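Local coordinates for protein nitrite oxidoreductase subunit A (Kuenenia stuttgartiensis, PDB 7B04) that belongs to the molybdopterin oxidoreductase family and binds a molybdenum atom, two MD1 ligands and an iron/sulfur cluster, at residues M214-G226 / Y240-R254. Sequence-based numbering, arbitrary orientation.
Sequences MQGAGTRTFKGRG and YRFNNCLAIVDAHNR
F222 extends from its strand onto helix 238-254 and meets three of its side chains. L246 lays CD1 over one face of the ring, a CH-pi contact 3.7 Å from CD1 to the F222 ring centroid. N243 OD1 meets the F222 ring at its edge, close to CE2, with the amide plane turned 71° from the ring. F242 lies beyond: its CE2 is 3.7 Å from F222 CZ, the ring planes are oblique, and F222 CZ sits at the F242 edge. With CG anti to the backbone N (chi1 -177°), the F222 ring continues toward the helix.

N243 ND2 donates to G224 O at 2.6 Å. The acceptor lies in the amide plane of N243, whereas the donor is tilted out of the carbonyl plane. N243 OD1 faces G224 CA, where the strand has no side chain. Y240 turns its ring edge to G224 O and bonds W267 O through OH.

In the turn before the strand, T219 crosses D250 at about a right angle; T219 OG1 bonds L262 O. D250 OD1 accepts from a water that also weakly joins G218 N and N253 ND2. The R254 guanidinium, paired with D250 OD2 at a distance too short to be trusted in detail, sets one face over the 216-217 peptide.

The R225 side chain, on the strand side away from the helix, is about 5 Å from the bound MD1. Strand and helix run roughly antiparallel, at 154°, as the first two elements of a beta-alpha-beta unit completed by strand 265-266.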
# COMPACT_ATOMS: atom_id res chain seq x y z
N MET B 214 41.71 -8.90 -2.11
CA MET B 214 41.78 -8.40 -3.48
C MET B 214 42.70 -9.27 -4.33
O MET B 214 42.52 -9.37 -5.55
CB MET B 214 42.26 -6.95 -3.47
CG MET B 214 41.23 -5.99 -2.90
SD MET B 214 41.89 -4.32 -2.96
CE MET B 214 42.64 -4.29 -4.59
N GLN B 215 43.70 -9.90 -3.71
CA GLN B 215 44.64 -10.78 -4.39
C GLN B 215 45.34 -10.06 -5.53
O GLN B 215 45.64 -10.66 -6.57
CB GLN B 215 43.96 -12.04 -4.91
CG GLN B 215 44.17 -13.26 -4.06
CD GLN B 215 43.33 -14.43 -4.49
OE1 GLN B 215 42.10 -14.39 -4.45
NE2 GLN B 215 43.99 -15.50 -4.92
N GLY B 216 45.60 -8.79 -5.36
CA GLY B 216 46.24 -8.07 -6.42
C GLY B 216 45.31 -7.58 -7.50
O GLY B 216 45.78 -6.91 -8.42
N ALA B 217 44.06 -8.05 -7.54
CA ALA B 217 43.11 -7.56 -8.54
C ALA B 217 42.60 -6.19 -8.15
O ALA B 217 42.05 -6.02 -7.06
CB ALA B 217 41.92 -8.50 -8.70
N GLY B 218 42.68 -5.24 -9.09
CA GLY B 218 42.10 -3.94 -8.85
C GLY B 218 40.60 -3.99 -9.03
O GLY B 218 39.85 -3.28 -8.37
N THR B 219 40.16 -4.84 -9.95
CA THR B 219 38.74 -5.00 -10.24
C THR B 219 37.95 -5.50 -9.04
O THR B 219 36.72 -5.38 -9.04
CB THR B 219 38.58 -5.96 -11.40
OG1 THR B 219 39.28 -7.18 -11.11
CG2 THR B 219 39.18 -5.35 -12.66
N ARG B 220 38.61 -6.04 -8.02
CA ARG B 220 37.86 -6.47 -6.85
C ARG B 220 37.40 -5.30 -6.00
O ARG B 220 36.65 -5.50 -5.03
CB ARG B 220 38.67 -7.47 -6.02
CG ARG B 220 38.56 -8.87 -6.61
CD ARG B 220 38.53 -9.98 -5.58
NE ARG B 220 38.43 -11.28 -6.25
CZ ARG B 220 39.01 -12.40 -5.82
NH1 ARG B 220 38.85 -13.53 -6.50
NH2 ARG B 220 39.74 -12.41 -4.71
N THR B 221 37.84 -4.09 -6.33
CA THR B 221 37.30 -2.86 -5.76
C THR B 221 36.05 -2.40 -6.48
O THR B 221 35.39 -1.47 -6.01
CB THR B 221 38.35 -1.75 -5.79
OG1 THR B 221 38.89 -1.62 -7.11
CG2 THR B 221 39.49 -2.07 -4.83
N PHE B 222 35.71 -3.02 -7.61
CA PHE B 222 34.46 -2.74 -8.30
C PHE B 222 33.36 -3.60 -7.69
O PHE B 222 33.49 -4.82 -7.59
CB PHE B 222 34.55 -3.04 -9.80
CG PHE B 222 33.29 -2.71 -10.57
CD1 PHE B 222 33.16 -1.49 -11.22
CD2 PHE B 222 32.23 -3.61 -10.64
CE1 PHE B 222 32.01 -1.18 -11.93
CE2 PHE B 222 31.08 -3.30 -11.35
CZ PHE B 222 30.98 -2.08 -11.99
N LYS B 223 32.27 -2.95 -7.29
CA LYS B 223 31.15 -3.64 -6.68
C LYS B 223 29.94 -3.47 -7.60
O LYS B 223 29.41 -2.37 -7.75
CB LYS B 223 30.88 -3.08 -5.29
CG LYS B 223 31.75 -3.71 -4.20
CD LYS B 223 33.22 -3.40 -4.30
CE LYS B 223 34.00 -4.22 -3.29
NZ LYS B 223 33.54 -3.98 -1.88
N GLY B 224 29.52 -4.57 -8.20
CA GLY B 224 28.39 -4.56 -9.10
C GLY B 224 27.21 -5.32 -8.54
O GLY B 224 27.28 -6.53 -8.32
N ARG B 225 26.13 -4.61 -8.27
CA ARG B 225 24.95 -5.19 -7.67
C ARG B 225 23.81 -5.22 -8.68
O ARG B 225 23.39 -4.17 -9.16
CB ARG B 225 24.51 -4.40 -6.44
CG ARG B 225 23.14 -4.79 -5.94
CD ARG B 225 23.03 -4.63 -4.43
NE ARG B 225 21.75 -5.15 -3.96
CZ ARG B 225 21.00 -4.60 -3.02
NH1 ARG B 225 21.38 -3.48 -2.43
NH2 ARG B 225 19.85 -5.16 -2.68
N GLY B 226 23.32 -6.42 -8.99
CA GLY B 226 22.05 -6.49 -9.68
C GLY B 226 20.99 -6.51 -8.60
O GLY B 226 20.91 -7.49 -7.85
N TYR B 240 25.65 -9.22 -12.53
CA TYR B 240 26.60 -10.24 -12.12
C TYR B 240 27.40 -10.76 -13.30
O TYR B 240 28.58 -11.11 -13.15
CB TYR B 240 25.88 -11.40 -11.42
CG TYR B 240 25.30 -11.06 -10.06
CD1 TYR B 240 25.52 -9.82 -9.48
CD2 TYR B 240 24.56 -12.00 -9.36
CE1 TYR B 240 25.00 -9.52 -8.24
CE2 TYR B 240 24.04 -11.70 -8.11
CZ TYR B 240 24.26 -10.46 -7.56
OH TYR B 240 23.73 -10.17 -6.32
N ARG B 241 26.79 -10.80 -14.49
CA ARG B 241 27.53 -11.15 -15.69
C ARG B 241 28.53 -10.06 -16.04
O ARG B 241 29.66 -10.35 -16.46
CB ARG B 241 26.55 -11.38 -16.85
CG ARG B 241 27.17 -11.96 -18.11
CD ARG B 241 26.11 -12.12 -19.19
NE ARG B 241 26.64 -12.70 -20.42
CZ ARG B 241 26.67 -14.00 -20.68
NH1 ARG B 241 26.19 -14.87 -19.80
NH2 ARG B 241 27.17 -14.44 -21.83
N PHE B 242 28.14 -8.79 -15.88
CA PHE B 242 29.06 -7.69 -16.12
C PHE B 242 30.27 -7.77 -15.20
O PHE B 242 31.41 -7.57 -15.64
CB PHE B 242 28.34 -6.35 -15.94
CG PHE B 242 29.19 -5.15 -16.23
CD1 PHE B 242 29.44 -4.77 -17.54
CD2 PHE B 242 29.74 -4.41 -15.20
CE1 PHE B 242 30.23 -3.66 -17.81
CE2 PHE B 242 30.52 -3.30 -15.46
CZ PHE B 242 30.77 -2.93 -16.77
N ASN B 243 30.00 -8.06 -13.95
CA ASN B 243 31.05 -8.19 -12.92
C ASN B 243 31.98 -9.31 -13.36
O ASN B 243 33.18 -9.19 -13.21
CB ASN B 243 30.39 -8.62 -11.63
CG ASN B 243 29.69 -7.47 -10.97
OD1 ASN B 243 30.00 -6.34 -11.25
ND2 ASN B 243 28.78 -7.75 -10.08
N ASN B 244 31.42 -10.37 -13.89
CA ASN B 244 32.26 -11.50 -14.34
C ASN B 244 33.16 -11.05 -15.49
O ASN B 244 34.31 -11.40 -15.49
CB ASN B 244 31.38 -12.67 -14.75
CG ASN B 244 32.19 -13.91 -14.94
OD1 ASN B 244 33.36 -13.93 -14.64
ND2 ASN B 244 31.58 -14.94 -15.48
N CYS B 245 32.62 -10.26 -16.40
CA CYS B 245 33.30 -9.77 -17.61
C CYS B 245 34.50 -8.92 -17.25
O CYS B 245 35.37 -8.78 -18.04
CB CYS B 245 32.35 -8.88 -18.38
SG CYS B 245 31.33 -9.76 -19.57
N LEU B 246 34.45 -8.26 -16.12
CA LEU B 246 35.55 -7.39 -15.73
C LEU B 246 36.87 -8.14 -15.54
O LEU B 246 37.91 -7.49 -15.37
CB LEU B 246 35.20 -6.64 -14.45
CG LEU B 246 34.10 -5.59 -14.62
CD1 LEU B 246 33.75 -5.00 -13.28
CD2 LEU B 246 34.54 -4.50 -15.58
N ALA B 247 36.84 -9.47 -15.56
CA ALA B 247 38.08 -10.23 -15.56
C ALA B 247 38.95 -9.86 -16.76
O ALA B 247 40.18 -9.88 -16.65
CB ALA B 247 37.79 -11.73 -15.55
N ILE B 248 38.33 -9.55 -17.90
CA ILE B 248 39.09 -9.11 -19.06
C ILE B 248 39.84 -7.82 -18.75
O ILE B 248 41.02 -7.66 -19.10
CB ILE B 248 38.17 -8.93 -20.28
CG1 ILE B 248 37.43 -10.23 -20.61
CG2 ILE B 248 38.98 -8.49 -21.49
CD1 ILE B 248 36.39 -10.05 -21.69
N VAL B 249 39.16 -6.86 -18.11
CA VAL B 249 39.81 -5.60 -17.77
C VAL B 249 40.98 -5.85 -16.82
O VAL B 249 42.02 -5.19 -16.91
CB VAL B 249 38.79 -4.61 -17.16
CG1 VAL B 249 39.31 -3.19 -17.27
CG2 VAL B 249 37.44 -4.76 -17.84
N ASP B 250 40.82 -6.81 -15.91
CA ASP B 250 41.92 -7.18 -15.02
C ASP B 250 43.08 -7.75 -15.82
O ASP B 250 44.25 -7.48 -15.51
CB ASP B 250 41.43 -8.18 -13.98
CG ASP B 250 42.48 -8.48 -12.93
OD1 ASP B 250 42.73 -7.60 -12.07
OD2 ASP B 250 43.05 -9.59 -12.96
N ALA B 251 42.78 -8.54 -16.85
CA ALA B 251 43.83 -9.06 -17.72
C ALA B 251 44.57 -7.92 -18.42
O ALA B 251 45.79 -7.98 -18.60
CB ALA B 251 43.24 -10.02 -18.75
N HIS B 252 43.85 -6.88 -18.84
CA HIS B 252 44.50 -5.73 -19.46
C HIS B 252 45.28 -4.92 -18.44
O HIS B 252 46.36 -4.39 -18.75
CB HIS B 252 43.46 -4.86 -20.16
CG HIS B 252 42.95 -5.42 -21.45
ND1 HIS B 252 43.67 -5.36 -22.63
CD2 HIS B 252 41.80 -6.07 -21.75
CE1 HIS B 252 42.99 -5.94 -23.60
NE2 HIS B 252 41.85 -6.38 -23.09
N ASN B 253 44.75 -4.80 -17.22
CA ASN B 253 45.41 -4.00 -16.19
C ASN B 253 46.71 -4.65 -15.73
O ASN B 253 47.76 -4.00 -15.70
CB ASN B 253 44.46 -3.78 -15.01
CG ASN B 253 43.31 -2.85 -15.34
OD1 ASN B 253 43.49 -1.85 -16.04
ND2 ASN B 253 42.12 -3.18 -14.84
N ARG B 254 46.65 -5.92 -15.36
CA ARG B 254 47.79 -6.59 -14.73
C ARG B 254 48.58 -7.47 -15.69
O ARG B 254 49.67 -7.92 -15.32
CB ARG B 254 47.29 -7.43 -13.54
CG ARG B 254 46.79 -6.57 -12.39
CD ARG B 254 45.87 -7.34 -11.45
NE ARG B 254 46.53 -8.47 -10.80
CZ ARG B 254 46.09 -9.73 -10.87
NH1 ARG B 254 46.75 -10.70 -10.24
NH2 ARG B 254 44.99 -10.01 -11.55
O HOH W 1 42.68 -4.52 -12.12